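Local coordinates for protein beta-glucoside phosphorylase BglX (Unidentified, PDB 5VQE) that probably catalyses the phosphorolysis of beta-glucosides, as a family 3 glycoside hydrolase relative that binds 2-deoxy-2-fluoroglucose in its pocket, at residues 240-253 against 261-274. Sequence-based numbering, arbitrary orientation.
Sequences SAHIRQPNVTRMVN and IMPGSLSKELMQGI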
loop_
_atom_site.group_PDB
_atom_site.type_symbol
_atom_site.label_atom_id
_atom_site.label_comp_id
_atom_site.label_asym_id
_atom_site.label_seq_id
_atom_site.Cartn_x
_atom_site.Cartn_y
_atom_site.Cartn_z
ATOM N N SER A 240 9.553 -9.379 -1.627
ATOM C CA SER A 240 9.593 -10.457 -0.646
ATOM C C SER A 240 9.657 -9.860 0.754
ATOM O O SER A 240 10.614 -9.156 1.097
ATOM C CB SER A 240 10.794 -11.367 -0.913
ATOM O OG SER A 240 10.768 -12.510 -0.062
ATOM N N ALA A 241 8.641 -10.130 1.558
ATOM C CA ALA A 241 8.441 -9.425 2.811
ATOM C C ALA A 241 8.834 -10.309 3.984
ATOM O O ALA A 241 9.288 -11.441 3.823
ATOM C CB ALA A 241 6.994 -8.947 2.923
ATOM N N HIS A 242 8.649 -9.772 5.186
ATOM C CA HIS A 242 9.183 -10.393 6.393
ATOM C C HIS A 242 8.141 -11.291 7.044
ATOM O O HIS A 242 7.851 -11.218 8.237
ATOM C CB HIS A 242 9.673 -9.308 7.337
ATOM C CG HIS A 242 10.434 -8.227 6.639
ATOM N ND1 HIS A 242 11.461 -8.493 5.761
ATOM C CD2 HIS A 242 10.299 -6.879 6.667
ATOM C CE1 HIS A 242 11.933 -7.354 5.282
ATOM N NE2 HIS A 242 11.243 -6.360 5.814
ATOM N N ILE A 243 7.566 -12.145 6.203
ATOM C CA ILE A 243 6.469 -13.034 6.556
ATOM C C ILE A 243 6.943 -14.461 6.327
ATOM O O ILE A 243 7.511 -14.766 5.274
ATOM C CB ILE A 243 5.213 -12.739 5.712
ATOM C CG1 ILE A 243 4.749 -11.286 5.899
ATOM C CG2 ILE A 243 4.106 -13.709 6.048
ATOM C CD1 ILE A 243 3.737 -10.822 4.873
ATOM N N ARG A 244 6.699 -15.332 7.297
ATOM C CA ARG A 244 7.026 -16.746 7.154
ATOM C C ARG A 244 5.835 -17.525 6.607
ATOM O O ARG A 244 4.676 -17.151 6.816
ATOM C CB ARG A 244 7.450 -17.343 8.497
ATOM C CG ARG A 244 8.860 -16.972 8.896
ATOM C CD ARG A 244 9.158 -17.340 10.335
ATOM N NE ARG A 244 8.546 -16.407 11.266
ATOM C CZ ARG A 244 8.586 -16.539 12.589
ATOM N NH1 ARG A 244 9.212 -17.574 13.139
ATOM N NH2 ARG A 244 8.001 -15.636 13.364
ATOM N N GLN A 245 6.137 -18.613 5.892
ATOM C CA GLN A 245 5.142 -19.616 5.497
ATOM C C GLN A 245 5.761 -20.961 5.848
ATOM O O GLN A 245 6.349 -21.640 4.993
ATOM C CB GLN A 245 4.774 -19.526 4.016
ATOM C CG GLN A 245 3.293 -19.739 3.726
ATOM C CD GLN A 245 2.723 -21.012 4.356
ATOM O OE1 GLN A 245 3.466 -21.940 4.687
ATOM N NE2 GLN A 245 1.394 -21.063 4.505
ATOM N N PRO A 246 5.695 -21.352 7.119
ATOM C CA PRO A 246 6.431 -22.558 7.539
ATOM C C PRO A 246 6.006 -23.813 6.803
ATOM O O PRO A 246 6.851 -24.669 6.510
ATOM C CB PRO A 246 6.133 -22.641 9.044
ATOM C CG PRO A 246 4.982 -21.732 9.286
ATOM C CD PRO A 246 5.057 -20.668 8.251
ATOM N N ASN A 247 4.721 -23.945 6.475
ATOM C CA ASN A 247 4.240 -25.191 5.881
ATOM C C ASN A 247 4.677 -25.316 4.431
ATOM O O ASN A 247 4.997 -26.417 3.964
ATOM C CB ASN A 247 2.718 -25.270 6.011
ATOM C CG ASN A 247 2.278 -25.470 7.450
ATOM O OD1 ASN A 247 2.892 -26.233 8.189
ATOM N ND2 ASN A 247 1.228 -24.770 7.861
ATOM N N VAL A 248 4.702 -24.202 3.701
ATOM C CA VAL A 248 5.264 -24.221 2.353
ATOM C C VAL A 248 6.762 -24.464 2.420
ATOM O O VAL A 248 7.325 -25.202 1.601
ATOM C CB VAL A 248 4.933 -22.908 1.621
ATOM C CG1 VAL A 248 5.680 -22.811 0.292
ATOM C CG2 VAL A 248 3.427 -22.805 1.389
ATOM N N THR A 249 7.432 -23.844 3.393
ATOM C CA THR A 249 8.866 -24.053 3.551
ATOM C C THR A 249 9.176 -25.528 3.775
ATOM O O THR A 249 10.075 -26.086 3.136
ATOM C CB THR A 249 9.388 -23.200 4.703
ATOM O OG1 THR A 249 9.205 -21.818 4.373
ATOM C CG2 THR A 249 10.874 -23.464 4.957
ATOM N N ARG A 250 8.418 -26.187 4.660
ATOM C CA ARG A 250 8.647 -27.610 4.912
ATOM C C ARG A 250 8.291 -28.473 3.709
ATOM O O ARG A 250 8.863 -29.557 3.544
ATOM C CB ARG A 250 7.850 -28.088 6.121
ATOM C CG ARG A 250 8.383 -27.583 7.431
ATOM C CD ARG A 250 7.799 -28.339 8.612
ATOM N NE ARG A 250 7.911 -27.531 9.819
ATOM C CZ ARG A 250 6.983 -26.680 10.249
ATOM N NH1 ARG A 250 5.841 -26.535 9.592
ATOM N NH2 ARG A 250 7.193 -25.980 11.358
ATOM N N MET A 251 7.339 -28.041 2.878
ATOM C CA MET A 251 7.054 -28.784 1.655
ATOM C C MET A 251 8.284 -28.832 0.766
ATOM O O MET A 251 8.620 -29.884 0.209
ATOM C CB MET A 251 5.876 -28.157 0.904
ATOM C CG MET A 251 5.574 -28.801 -0.458
ATOM S SD MET A 251 4.342 -27.905 -1.419
ATOM C CE MET A 251 5.367 -26.616 -2.100
ATOM N N VAL A 252 8.983 -27.702 0.640
ATOM C CA VAL A 252 10.198 -27.658 -0.165
ATOM C C VAL A 252 11.322 -28.435 0.510
ATOM O O VAL A 252 12.095 -29.131 -0.159
ATOM C CB VAL A 252 10.605 -26.194 -0.424
ATOM C CG1 VAL A 252 11.938 -26.126 -1.155
ATOM C CG2 VAL A 252 9.499 -25.462 -1.216
ATOM N N ASN A 253 11.436 -28.320 1.836
ATOM C CA ASN A 253 12.569 -28.846 2.601
ATOM C C ASN A 253 12.007 -29.564 3.818
ATOM O O ASN A 253 11.941 -28.994 4.917
ATOM C CB ASN A 253 13.527 -27.723 3.011
ATOM C CG ASN A 253 14.756 -28.233 3.757
ATOM O OD1 ASN A 253 14.840 -29.403 4.122
ATOM N ND2 ASN A 253 15.708 -27.339 3.998
ATOM N N ILE A 261 13.580 -21.812 9.753
ATOM C CA ILE A 261 12.554 -21.268 8.867
ATOM C C ILE A 261 12.634 -19.748 8.895
ATOM O O ILE A 261 12.467 -19.121 9.946
ATOM C CB ILE A 261 11.157 -21.771 9.259
ATOM C CG1 ILE A 261 11.101 -23.297 9.092
ATOM C CG2 ILE A 261 10.079 -21.101 8.393
ATOM C CD1 ILE A 261 9.777 -23.935 9.459
ATOM N N MET A 262 12.877 -19.156 7.736
ATOM C CA MET A 262 13.090 -17.728 7.602
ATOM C C MET A 262 11.900 -17.061 6.929
ATOM O O MET A 262 11.153 -17.700 6.180
ATOM C CB MET A 262 14.354 -17.451 6.772
ATOM C CG MET A 262 15.668 -17.718 7.496
ATOM S SD MET A 262 15.843 -16.750 8.996
ATOM C CE MET A 262 16.168 -18.068 10.158
ATOM N N PRO A 263 11.699 -15.771 7.160
ATOM C CA PRO A 263 10.698 -15.038 6.389
ATOM C C PRO A 263 11.099 -14.952 4.924
ATOM O O PRO A 263 12.252 -15.177 4.552
ATOM C CB PRO A 263 10.684 -13.657 7.050
ATOM C CG PRO A 263 12.073 -13.521 7.625
ATOM C CD PRO A 263 12.428 -14.893 8.096
ATOM N N GLY A 264 10.112 -14.630 4.090
ATOM C CA GLY A 264 10.309 -14.507 2.660
ATOM C C GLY A 264 11.598 -13.815 2.284
ATOM O O GLY A 264 12.352 -14.295 1.434
ATOM N N SER A 265 11.860 -12.678 2.925
ATOM C CA SER A 265 12.994 -11.843 2.565
ATOM C C SER A 265 14.338 -12.499 2.842
ATOM O O SER A 265 15.357 -11.967 2.392
ATOM C CB SER A 265 12.905 -10.504 3.311
ATOM O OG SER A 265 12.758 -10.682 4.713
ATOM N N LEU A 266 14.362 -13.622 3.568
ATOM C CA LEU A 266 15.582 -14.338 3.896
ATOM C C LEU A 266 15.551 -15.800 3.478
ATOM O O LEU A 266 16.517 -16.523 3.751
ATOM C CB LEU A 266 15.845 -14.255 5.409
ATOM C CG LEU A 266 16.348 -12.905 5.921
ATOM C CD1 LEU A 266 16.157 -12.779 7.416
ATOM C CD2 LEU A 266 17.803 -12.725 5.559
ATOM N N SER A 267 14.491 -16.257 2.813
ATOM C CA SER A 267 14.196 -17.680 2.680
ATOM C C SER A 267 14.524 -18.187 1.282
ATOM O O SER A 267 13.896 -17.776 0.299
ATOM C CB SER A 267 12.729 -17.953 2.996
ATOM O OG SER A 267 12.346 -19.218 2.487
ATOM N N LYS A 268 15.472 -19.124 1.201
ATOM C CA LYS A 268 15.794 -19.732 -0.087
ATOM C C LYS A 268 14.662 -20.635 -0.569
ATOM O O LYS A 268 14.367 -20.681 -1.768
ATOM C CB LYS A 268 17.114 -20.505 0.013
ATOM C CG LYS A 268 17.054 -21.777 0.814
ATOM C CD LYS A 268 18.443 -22.413 0.946
ATOM N N GLU A 269 13.998 -21.339 0.350
ATOM C CA GLU A 269 12.869 -22.185 -0.037
ATOM C C GLU A 269 11.765 -21.376 -0.715
ATOM O O GLU A 269 11.165 -21.825 -1.702
ATOM C CB GLU A 269 12.308 -22.904 1.192
ATOM C CG GLU A 269 13.240 -23.933 1.797
ATOM C CD GLU A 269 14.247 -23.352 2.772
ATOM O OE1 GLU A 269 14.126 -22.167 3.142
ATOM O OE2 GLU A 269 15.166 -24.093 3.181
ATOM N N LEU A 270 11.468 -20.191 -0.195
ATOM C CA LEU A 270 10.372 -19.406 -0.759
ATOM C C LEU A 270 10.798 -18.664 -2.021
ATOM O O LEU A 270 10.073 -18.673 -3.025
ATOM C CB LEU A 270 9.827 -18.432 0.291
ATOM C CG LEU A 270 9.169 -19.114 1.499
ATOM C CD1 LEU A 270 8.711 -18.105 2.549
ATOM C CD2 LEU A 270 7.991 -19.999 1.066
ATOM N N MET A 271 11.966 -18.017 -2.001
ATOM C CA MET A 271 12.363 -17.225 -3.166
ATOM C C MET A 271 12.936 -18.096 -4.282
ATOM O O MET A 271 12.627 -17.881 -5.456
ATOM C CB MET A 271 13.358 -16.147 -2.752
ATOM C CG MET A 271 12.724 -15.059 -1.898
ATOM S SD MET A 271 13.771 -13.615 -1.623
ATOM C CE MET A 271 15.033 -14.330 -0.572
ATOM N N GLN A 272 13.750 -19.088 -3.951
ATOM C CA GLN A 272 14.350 -19.911 -4.993
ATOM C C GLN A 272 13.506 -21.151 -5.275
ATOM O O GLN A 272 13.222 -21.461 -6.436
ATOM C CB GLN A 272 15.788 -20.279 -4.595
ATOM C CG GLN A 272 16.783 -19.175 -4.916
ATOM C CD GLN A 272 18.088 -19.285 -4.134
ATOM O OE1 GLN A 272 18.230 -20.130 -3.247
ATOM N NE2 GLN A 272 19.039 -18.419 -4.453
ATOM N N GLY A 273 13.059 -21.839 -4.225
ATOM C CA GLY A 273 12.263 -23.046 -4.421
ATOM C C GLY A 273 10.895 -22.776 -5.026
ATOM O O GLY A 273 10.497 -23.425 -5.993
ATOM N N ILE A 274 10.146 -21.827 -4.461
ATOM C CA ILE A 274 8.791 -21.564 -4.939
ATOM C C ILE A 274 8.805 -20.569 -6.100
ATOM O O ILE A 274 8.362 -20.892 -7.208
ATOM C CB ILE A 274 7.888 -21.071 -3.795
ATOM C CG1 ILE A 274 7.753 -22.134 -2.693
ATOM C CG2 ILE A 274 6.506 -20.692 -4.312
ATOM C CD1 ILE A 274 7.171 -23.484 -3.143
HETATM O O HOH W 1 11.118 -19.695 11.916
HETATM O O HOH W 2 8.939 -19.446 5.773
HETATM O O HOH W 3 11.879 -20.227 4.904
#
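Gly264 N and Ser265 N bind the backbone of Ile243 and Ala241 where strand 237-244 leaves the parallel sheet of the TIM-barrel-type domain, so the beta-alpha connection from this strand to helix 268-278 folds back on the strand's own end. Gly264 N reaches Ile243 O at 2.9 Å, 161° at the hydrogen, whereas the bond from Ser265 N to Ala241 O is more bent. A third bond joins His242 ND1 to Ser265 OG over 2.8 Å, the hydroxyl lying in the ring plane at the edge. With NE2 bound to Ala289 O, the imidazole is held at both nitrogens, next to Ala241, whose side chain lies about 5 Å from the bound sugar.

Three waters bridge the segments. One accepts from Arg244 NH1 and lies doubtfully close to Ile261 O, while Arg244 NH2 binds Ser209 O; a second joins Gln245 N, Thr249 OG1 and Met262 O. The third touches Thr249 OG1, Met262 N and Ser267 OG, the last of which also caps helix 268-278 through Leu270 N. Thr249 OG1 itself donates to Gln245 O.

Apolar packing joins helices 246-252 and 268-274, whose axes over these residues approach to 9.1 Å at 57°. Val248 CG1 reaches both Leu270 CD2 and Ile274 CG1, each at 3.7 Å. Ile274 CD1 continues the row to Val252 CG2 and, crosswise, to the methyl of Met251. Glu269 bends at chi2 (85°), bringing OE2 to Asn253 ND2 in a weak bond of 3.4 Å. Arg250, salt-bridged to Asp258, offers one guanidinium face to Ile261 CD1, which sits 3.6 Å above the plane, towards its rim.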